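Local coordinates for protein aeromonas extracellular serine protease (PDB 3WQB) that cleaves peptide bonds after paired basic residues, one of them lysine, as a secreted, calcium-binding, furin-like serine protease and probable virulence factor, at residues Q441-T446 and T460-R465; T464-P469 and W588-L593. The protein carries 1 engineered substitution. All coordinates share one frame; numbering follows the deposited sequence.

How the contacts relate
Both contacts lie in the C-terminal P-domain, a beta-sandwich, and their centres are about 11 Å apart. Contact 1 comes first along the chain, joining 441-446 to 460-465 across a short connection; contact 2 reaches from 464-469 to 588-593, more than a hundred residues on. Strand 460-466, at the edge of one sheet, serves both contacts, which overlap at Thr464 and Arg465; Thr464 packs in both. Its two partners, strands 436-444 and 583-595, are antiparallel neighbours in the facing sheet, where Ile443 N probably hydrogen-bonds to Trp588 O. Ser462 OG and Trp588 NE1, 2.8 Å apart, probably form a hydrogen bond between the sheets. Together the contacts pack one edge strand against two adjacent strands of the facing sheet, away from the calcium site.

Contact 1. Residues Q441-T446 and T460-R465; sequences QKINVT and TSSTTR
Gln441, Ile443 and Val445 face Ser462 and Thr464 between the two sheets of the P-domain beta-sandwich, strands 441-444 and 460-465 running in roughly opposite senses (144°) with axes 8.3 Å apart at closest. At the start, Gln441 stretches its extended side chain toward 464-465, bringing its terminal amide beside the hydroxyl of Thr464 and the main-chain carbonyl of Arg465. Two residues on, Ile443 fills the middle. Its CG1 branch stands anti to the carbonyl carbon (chi1 -53°), close to Thr464, and a further turn at chi2 (91°) lays the terminal methyl CD1 3.6 Å from Thr464 CB and 3.8 Å from Thr464 CG2, so the two branched side chains meet at a slant. The other branch turns toward Ser462, with Ile443 CG2 3.4 Å from Ser462 OG. This buried hydroxyl is flanked by aliphatic carbon, and its polar partner is the indole NE1 of Trp588, whose strand lies next to 436-444. Beyond the end of the strand Val445 is the last to join, offering one of its two methyls: Val445 CG2 approaches Ser462 OG to 3.8 Å.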
ATOM      1  N   GLN A 441     -24.000  -5.989  -0.059  1.00 14.89           N
ATOM      2  CA  GLN A 441     -24.925  -7.091   0.140  1.00 14.82           C
ATOM      3  C   GLN A 441     -24.337  -7.996   1.201  1.00 14.64           C
ATOM      4  O   GLN A 441     -23.254  -8.567   1.006  1.00 14.73           O
ATOM      5  CB  GLN A 441     -25.144  -7.879  -1.151  1.00 15.52           C
ATOM      6  CG  GLN A 441     -25.958  -7.131  -2.158  1.00 17.27           C
ATOM      7  CD  GLN A 441     -26.472  -7.986  -3.301  1.00 17.86           C
ATOM      8  OE1 GLN A 441     -26.366  -9.228  -3.315  1.00 19.59           O
ATOM      9  NE2 GLN A 441     -27.045  -7.318  -4.277  1.00 18.96           N
ATOM     10  N   LYS A 442     -25.046  -8.110   2.323  1.00 14.72           N
ATOM     11  CA  LYS A 442     -24.591  -8.916   3.456  1.00 15.30           C
ATOM     12  C   LYS A 442     -25.272 -10.275   3.460  1.00 15.15           C
ATOM     13  O   LYS A 442     -26.488 -10.382   3.270  1.00 15.52           O
ATOM     14  CB  LYS A 442     -24.835  -8.186   4.787  1.00 15.96           C
ATOM     15  CG  LYS A 442     -24.245  -8.909   6.002  1.00 17.03           C
ATOM     16  CD  LYS A 442     -24.131  -8.000   7.213  1.00 20.72           C
ATOM     17  CE  LYS A 442     -23.382  -8.699   8.341  1.00 22.69           C
ATOM     18  NZ  LYS A 442     -22.985  -7.751   9.423  1.00 24.99           N
ATOM     19  N   ILE A 443     -24.473 -11.309   3.692  1.00 15.41           N
ATOM     20  CA  ILE A 443     -24.962 -12.674   3.760  1.00 16.44           C
ATOM     21  C   ILE A 443     -24.586 -13.236   5.125  1.00 16.78           C
ATOM     22  O   ILE A 443     -23.415 -13.502   5.391  1.00 16.97           O
ATOM     23  CB  ILE A 443     -24.357 -13.563   2.632  1.00 16.26           C
ATOM     24  CG1 ILE A 443     -24.559 -12.929   1.246  1.00 16.88           C
ATOM     25  CG2 ILE A 443     -24.953 -14.967   2.675  1.00 17.02           C
ATOM     26  CD1 ILE A 443     -23.425 -12.022   0.799  1.00 17.50           C
ATOM     27  N   ASN A 444     -25.582 -13.398   5.994  1.00 17.96           N
ATOM     28  CA  ASN A 444     -25.378 -14.077   7.264  1.00 18.99           C
ATOM     29  C   ASN A 444     -25.491 -15.581   7.048  1.00 19.66           C
ATOM     30  O   ASN A 444     -26.439 -16.052   6.420  1.00 20.51           O
ATOM     31  CB  ASN A 444     -26.397 -13.615   8.310  1.00 19.17           C
ATOM     32  CG  ASN A 444     -26.239 -12.151   8.680  1.00 20.76           C
ATOM     33  OD1 ASN A 444     -25.156 -11.703   9.056  1.00 23.27           O
ATOM     34  ND2 ASN A 444     -27.324 -11.403   8.589  1.00 24.75           N
ATOM     35  N   VAL A 445     -24.522 -16.325   7.571  1.00 19.80           N
ATOM     36  CA  VAL A 445     -24.421 -17.757   7.313  1.00 21.08           C
ATOM     37  C   VAL A 445     -24.839 -18.499   8.575  1.00 21.55           C
ATOM     38  O   VAL A 445     -24.445 -18.126   9.680  1.00 21.56           O
ATOM     39  CB  VAL A 445     -22.987 -18.138   6.864  1.00 21.12           C
ATOM     40  CG1 VAL A 445     -22.843 -19.642   6.671  1.00 22.21           C
ATOM     41  CG2 VAL A 445     -22.632 -17.416   5.570  1.00 21.65           C
ATOM     42  N   THR A 446     -25.654 -19.535   8.399  1.00 22.92           N
ATOM     43  CA  THR A 446     -26.238 -20.270   9.521  1.00 24.28           C
ATOM     44  C   THR A 446     -26.206 -21.778   9.293  1.00 24.30           C
ATOM     45  O   THR A 446     -26.063 -22.255   8.162  1.00 24.72           O
ATOM     46  CB  THR A 446     -27.712 -19.850   9.775  1.00 24.79           C
ATOM     47  OG1 THR A 446     -28.492 -20.100   8.603  1.00 26.50           O
ATOM     48  CG2 THR A 446     -27.822 -18.370  10.157  1.00 25.74           C
ATOM     49  N   THR A 460     -15.781 -24.288   2.478  1.00 14.23           N
ATOM     50  CA  THR A 460     -17.009 -23.758   3.035  1.00 14.09           C
ATOM     51  C   THR A 460     -17.407 -22.630   2.097  1.00 13.66           C
ATOM     52  O   THR A 460     -16.625 -21.716   1.859  1.00 13.80           O
ATOM     53  CB  THR A 460     -16.740 -23.236   4.444  1.00 13.68           C
ATOM     54  OG1 THR A 460     -16.209 -24.305   5.238  1.00 14.36           O
ATOM     55  CG2 THR A 460     -17.999 -22.681   5.090  1.00 14.45           C
ATOM     56  N   SER A 461     -18.617 -22.693   1.556  1.00 13.30           N
ATOM     57  CA  SER A 461     -19.018 -21.798   0.484  1.00 14.10           C
ATOM     58  C   SER A 461     -20.293 -21.060   0.798  1.00 13.50           C
ATOM     59  O   SER A 461     -21.192 -21.588   1.452  1.00 14.28           O
ATOM     60  CB  SER A 461     -19.205 -22.584  -0.821  1.00 14.61           C
ATOM     61  OG  SER A 461     -18.030 -23.315  -1.158  1.00 18.79           O
ATOM     62  N   SER A 462     -20.373 -19.839   0.293  1.00 12.42           N
ATOM     63  CA  SER A 462     -21.568 -19.021   0.417  1.00 12.12           C
ATOM     64  C   SER A 462     -21.713 -18.163  -0.827  1.00 12.23           C
ATOM     65  O   SER A 462     -20.743 -17.590  -1.309  1.00 12.26           O
ATOM     66  CB  SER A 462     -21.483 -18.176   1.692  1.00 12.38           C
ATOM     67  OG  SER A 462     -22.560 -17.256   1.795  1.00 12.95           O
ATOM     68  N   THR A 463     -22.935 -18.083  -1.338  1.00 12.97           N
ATOM     69  CA  THR A 463     -23.214 -17.436  -2.615  1.00 12.97           C
ATOM     70  C   THR A 463     -24.257 -16.327  -2.493  1.00 12.84           C
ATOM     71  O   THR A 463     -25.192 -16.442  -1.708  1.00 13.30           O
ATOM     72  CB  THR A 463     -23.674 -18.505  -3.633  1.00 13.54           C
ATOM     73  OG1 THR A 463     -22.621 -19.465  -3.818  1.00 15.52           O
ATOM     74  CG2 THR A 463     -24.044 -17.885  -4.967  1.00 14.19           C
ATOM     75  N   THR A 464     -24.071 -15.251  -3.255  1.00 12.33           N
ATOM     76  CA  THR A 464     -25.056 -14.178  -3.372  1.00 12.73           C
ATOM     77  C   THR A 464     -25.206 -13.784  -4.834  1.00 12.68           C
ATOM     78  O   THR A 464     -24.264 -13.899  -5.620  1.00 12.55           O
ATOM     79  CB  THR A 464     -24.678 -12.951  -2.494  1.00 12.70           C
ATOM     80  OG1 THR A 464     -25.777 -12.031  -2.427  1.00 14.59           O
ATOM     81  CG2 THR A 464     -23.453 -12.221  -3.036  1.00 13.67           C
ATOM     82  N   ARG A 465     -26.390 -13.315  -5.201  1.00 12.43           N
ATOM     83  CA  ARG A 465     -26.630 -12.836  -6.554  1.00 12.48           C
ATOM     84  C   ARG A 465     -26.564 -11.319  -6.623  1.00 12.73           C
ATOM     85  O   ARG A 465     -27.163 -10.619  -5.805  1.00 13.58           O
ATOM     86  CB  ARG A 465     -27.996 -13.304  -7.071  1.00 12.47           C
ATOM     87  CG  ARG A 465     -28.236 -12.920  -8.520  1.00 13.17           C
ATOM     88  CD  ARG A 465     -29.473 -13.578  -9.102  1.00 14.02           C
ATOM     89  NE  ARG A 465     -29.646 -13.206 -10.510  1.00 15.24           N
ATOM     90  CZ  ARG A 465     -30.349 -12.167 -10.955  1.00 15.97           C
ATOM     91  NH1 ARG A 465     -30.985 -11.355 -10.117  1.00 16.98           N
ATOM     92  NH2 ARG A 465     -30.410 -11.937 -12.262  1.00 17.11           N
TER

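Contact 2. Residues T464-P469 and W588-L593; sequences TRIATP and WSLRVL
Thr464 and Ile466 press their side chains against Leu590, with Trp588 and Val592 to either side of it along strand 588-593. The strands run nearly parallel (16°), yet they belong to opposite sheets of the P-domain sandwich, their axes 9.4 Å apart, and no hydrogen bond crosses between the segments. Packing is closest at Leu590, whose CG lies anti to the backbone N (chi1 177°) and whose CD2 carries the chain on toward the other sheet. There CD2 of Leu590 meets the Thr464 methyl CG2 at 3.8 Å and Ile466 CG1 at 3.9 Å. The same threonine methyl also rests obliquely against the benzo part of the indole, with Thr464 CG2 3.9 Å from Trp588 CH2. Toward the far end the fit eases: Ile466 CG1 and CD1 both approach a single methyl, Val592 CG2, at about 4.1 Å. On the outer side, the side chain of Arg465 sets off away from the partner strand, and the residue is exposed; beyond Ile466 the strand ends, and Ala467 is exposed in the connection that leads to strand 471-482 of the other sheet. In the surrounding fold, Thr464 and Ile466 are hydrogen-bonded through their backbones to strand 545-553, which adds Trp547 and Leu549 to this apolar layer; Val477 of strand 471-482, a neighbour in the same sheet as 588-593, touches Trp588 and Leu590, while Ala543, in a loop, touches both Ile466 and Val592.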
ATOM      1  N   THR A 464     -24.071 -15.251  -3.255  1.00 12.33           N
ATOM      2  CA  THR A 464     -25.056 -14.178  -3.372  1.00 12.73           C
ATOM      3  C   THR A 464     -25.206 -13.784  -4.834  1.00 12.68           C
ATOM      4  O   THR A 464     -24.264 -13.899  -5.620  1.00 12.55           O
ATOM      5  CB  THR A 464     -24.678 -12.951  -2.494  1.00 12.70           C
ATOM      6  OG1 THR A 464     -25.777 -12.031  -2.427  1.00 14.59           O
ATOM      7  CG2 THR A 464     -23.453 -12.221  -3.036  1.00 13.67           C
ATOM      8  N   ARG A 465     -26.390 -13.315  -5.201  1.00 12.43           N
ATOM      9  CA  ARG A 465     -26.630 -12.836  -6.554  1.00 12.48           C
ATOM     10  C   ARG A 465     -26.564 -11.319  -6.623  1.00 12.73           C
ATOM     11  O   ARG A 465     -27.163 -10.619  -5.805  1.00 13.58           O
ATOM     12  CB  ARG A 465     -27.996 -13.304  -7.071  1.00 12.47           C
ATOM     13  CG  ARG A 465     -28.236 -12.920  -8.520  1.00 13.17           C
ATOM     14  CD  ARG A 465     -29.473 -13.578  -9.102  1.00 14.02           C
ATOM     15  NE  ARG A 465     -29.646 -13.206 -10.510  1.00 15.24           N
ATOM     16  CZ  ARG A 465     -30.349 -12.167 -10.955  1.00 15.97           C
ATOM     17  NH1 ARG A 465     -30.985 -11.355 -10.117  1.00 16.98           N
ATOM     18  NH2 ARG A 465     -30.410 -11.937 -12.262  1.00 17.11           N
ATOM     19  N   ILE A 466     -25.828 -10.823  -7.611  1.00 12.52           N
ATOM     20  CA  ILE A 466     -25.865  -9.405  -7.960  1.00 13.56           C
ATOM     21  C   ILE A 466     -26.800  -9.254  -9.161  1.00 14.21           C
ATOM     22  O   ILE A 466     -26.560  -9.840 -10.223  1.00 14.44           O
ATOM     23  CB  ILE A 466     -24.438  -8.865  -8.281  1.00 13.24           C
ATOM     24  CG1 ILE A 466     -23.528  -8.912  -7.035  1.00 14.49           C
ATOM     25  CG2 ILE A 466     -24.501  -7.469  -8.919  1.00 13.61           C
ATOM     26  CD1 ILE A 466     -23.877  -7.933  -5.924  1.00 15.79           C
ATOM     27  N   ALA A 467     -27.871  -8.480  -8.993  1.00 15.55           N
ATOM     28  CA  ALA A 467     -28.896  -8.364 -10.033  1.00 17.46           C
ATOM     29  C   ALA A 467     -28.558  -7.332 -11.097  1.00 18.92           C
ATOM     30  O   ALA A 467     -28.951  -7.483 -12.258  1.00 19.86           O
ATOM     31  CB  ALA A 467     -30.248  -8.038  -9.408  1.00 17.28           C
ATOM     32  N   THR A 468     -27.830  -6.295 -10.685  1.00 20.21           N
ATOM     33  CA  THR A 468     -27.582  -5.115 -11.512  1.00 21.47           C
ATOM     34  C   THR A 468     -26.609  -5.448 -12.630  1.00 21.72           C
ATOM     35  O   THR A 468     -25.536  -6.018 -12.373  1.00 21.93           O
ATOM     36  CB  THR A 468     -27.011  -3.934 -10.672  1.00 21.69           C
ATOM     37  OG1 THR A 468     -27.838  -3.720  -9.523  1.00 22.62           O
ATOM     38  CG2 THR A 468     -26.960  -2.641 -11.483  1.00 22.40           C
ATOM     39  N   PRO A 469     -26.975  -5.096 -13.877  1.00 21.94           N
ATOM     40  CA  PRO A 469     -25.965  -5.160 -14.911  1.00 21.54           C
ATOM     41  C   PRO A 469     -24.947  -4.069 -14.618  1.00 20.85           C
ATOM     42  O   PRO A 469     -25.302  -2.894 -14.460  1.00 22.29           O
ATOM     43  CB  PRO A 469     -26.749  -4.875 -16.201  1.00 21.40           C
ATOM     44  CG  PRO A 469     -27.935  -4.099 -15.772  1.00 22.40           C
ATOM     45  CD  PRO A 469     -28.265  -4.583 -14.384  1.00 21.94           C
ATOM     46  N   TRP A 588     -20.495 -12.725   5.369  1.00 12.69           N
ATOM     47  CA  TRP A 588     -19.648 -11.956   4.482  1.00 12.38           C
ATOM     48  C   TRP A 588     -20.500 -10.938   3.762  1.00 12.57           C
ATOM     49  O   TRP A 588     -21.728 -11.079   3.709  1.00 13.14           O
ATOM     50  CB  TRP A 588     -18.876 -12.846   3.505  1.00 12.72           C
ATOM     51  CG  TRP A 588     -19.690 -13.527   2.449  1.00 11.82           C
ATOM     52  CD1 TRP A 588     -20.641 -14.491   2.633  1.00 13.08           C
ATOM     53  CD2 TRP A 588     -19.602 -13.312   1.035  1.00 11.69           C
ATOM     54  NE1 TRP A 588     -21.152 -14.882   1.427  1.00 12.98           N
ATOM     55  CE2 TRP A 588     -20.533 -14.177   0.426  1.00 11.78           C
ATOM     56  CE3 TRP A 588     -18.840 -12.455   0.226  1.00 10.97           C
ATOM     57  CZ2 TRP A 588     -20.705 -14.232  -0.959  1.00 12.45           C
ATOM     58  CZ3 TRP A 588     -19.006 -12.514  -1.149  1.00 11.15           C
ATOM     59  CH2 TRP A 588     -19.931 -13.398  -1.729  1.00 12.07           C
ATOM     60  N   SER A 589     -19.849  -9.913   3.223  1.00 12.60           N
ATOM     61  CA  SER A 589     -20.528  -8.883   2.460  1.00 12.57           C
ATOM     62  C   SER A 589     -19.759  -8.623   1.176  1.00 12.39           C
ATOM     63  O   SER A 589     -18.534  -8.722   1.148  1.00 12.57           O
ATOM     64  CB  SER A 589     -20.649  -7.594   3.273  1.00 13.35           C
ATOM     65  OG  SER A 589     -21.413  -7.800   4.441  1.00 14.74           O
ATOM     66  N   LEU A 590     -20.496  -8.282   0.127  1.00 12.09           N
ATOM     67  CA  LEU A 590     -19.929  -8.033  -1.192  1.00 11.44           C
ATOM     68  C   LEU A 590     -20.306  -6.651  -1.690  1.00 11.92           C
ATOM     69  O   LEU A 590     -21.482  -6.274  -1.657  1.00 11.84           O
ATOM     70  CB  LEU A 590     -20.430  -9.092  -2.193  1.00 11.80           C
ATOM     71  CG  LEU A 590     -20.001  -8.951  -3.653  1.00 11.87           C
ATOM     72  CD1 LEU A 590     -18.483  -9.086  -3.812  1.00 13.30           C
ATOM     73  CD2 LEU A 590     -20.713  -9.982  -4.509  1.00 14.59           C
ATOM     74  N   ARG A 591     -19.302  -5.909  -2.148  1.00 12.12           N
ATOM     75  CA  ARG A 591     -19.535  -4.643  -2.820  1.00 12.43           C
ATOM     76  C   ARG A 591     -18.887  -4.650  -4.190  1.00 11.92           C
ATOM     77  O   ARG A 591     -17.674  -4.850  -4.323  1.00 11.99           O
ATOM     78  CB  ARG A 591     -19.031  -3.449  -2.003  1.00 12.95           C
ATOM     79  CG  ARG A 591     -19.425  -2.135  -2.648  1.00 15.97           C
ATOM     80  CD  ARG A 591     -19.196  -0.973  -1.737  1.00 18.69           C
ATOM     81  NE  ARG A 591     -20.283  -0.019  -1.893  1.00 20.56           N
ATOM     82  CZ  ARG A 591     -20.382   1.129  -1.235  1.00 22.11           C
ATOM     83  NH1 ARG A 591     -19.441   1.484  -0.371  1.00 21.49           N
ATOM     84  NH2 ARG A 591     -21.429   1.921  -1.451  1.00 24.00           N
ATOM     85  N   VAL A 592     -19.702  -4.443  -5.216  1.00 12.14           N
ATOM     86  CA  VAL A 592     -19.185  -4.307  -6.570  1.00 12.57           C
ATOM     87  C   VAL A 592     -19.028  -2.819  -6.927  1.00 12.25           C
ATOM     88  O   VAL A 592     -19.964  -2.031  -6.768  1.00 12.45           O
ATOM     89  CB  VAL A 592     -20.098  -5.022  -7.585  1.00 12.85           C
ATOM     90  CG1 VAL A 592     -19.521  -4.915  -8.979  1.00 14.07           C
ATOM     91  CG2 VAL A 592     -20.261  -6.492  -7.223  1.00 14.44           C
ATOM     92  N   LEU A 593     -17.832  -2.448  -7.391  1.00 11.95           N
ATOM     93  CA  LEU A 593     -17.539  -1.095  -7.871  1.00 11.90           C
ATOM     94  C   LEU A 593     -17.301  -1.182  -9.372  1.00 12.11           C
ATOM     95  O   LEU A 593     -16.484  -1.978  -9.828  1.00 12.63           O
ATOM     96  CB  LEU A 593     -16.293  -0.542  -7.168  1.00 12.88           C
ATOM     97  CG  LEU A 593     -16.375  -0.428  -5.648  1.00 14.61           C
ATOM     98  CD1 LEU A 593     -15.872  -1.680  -4.968  1.00 17.65           C
ATOM     99  CD2 LEU A 593     -15.556   0.775  -5.215  1.00 17.17           C
TER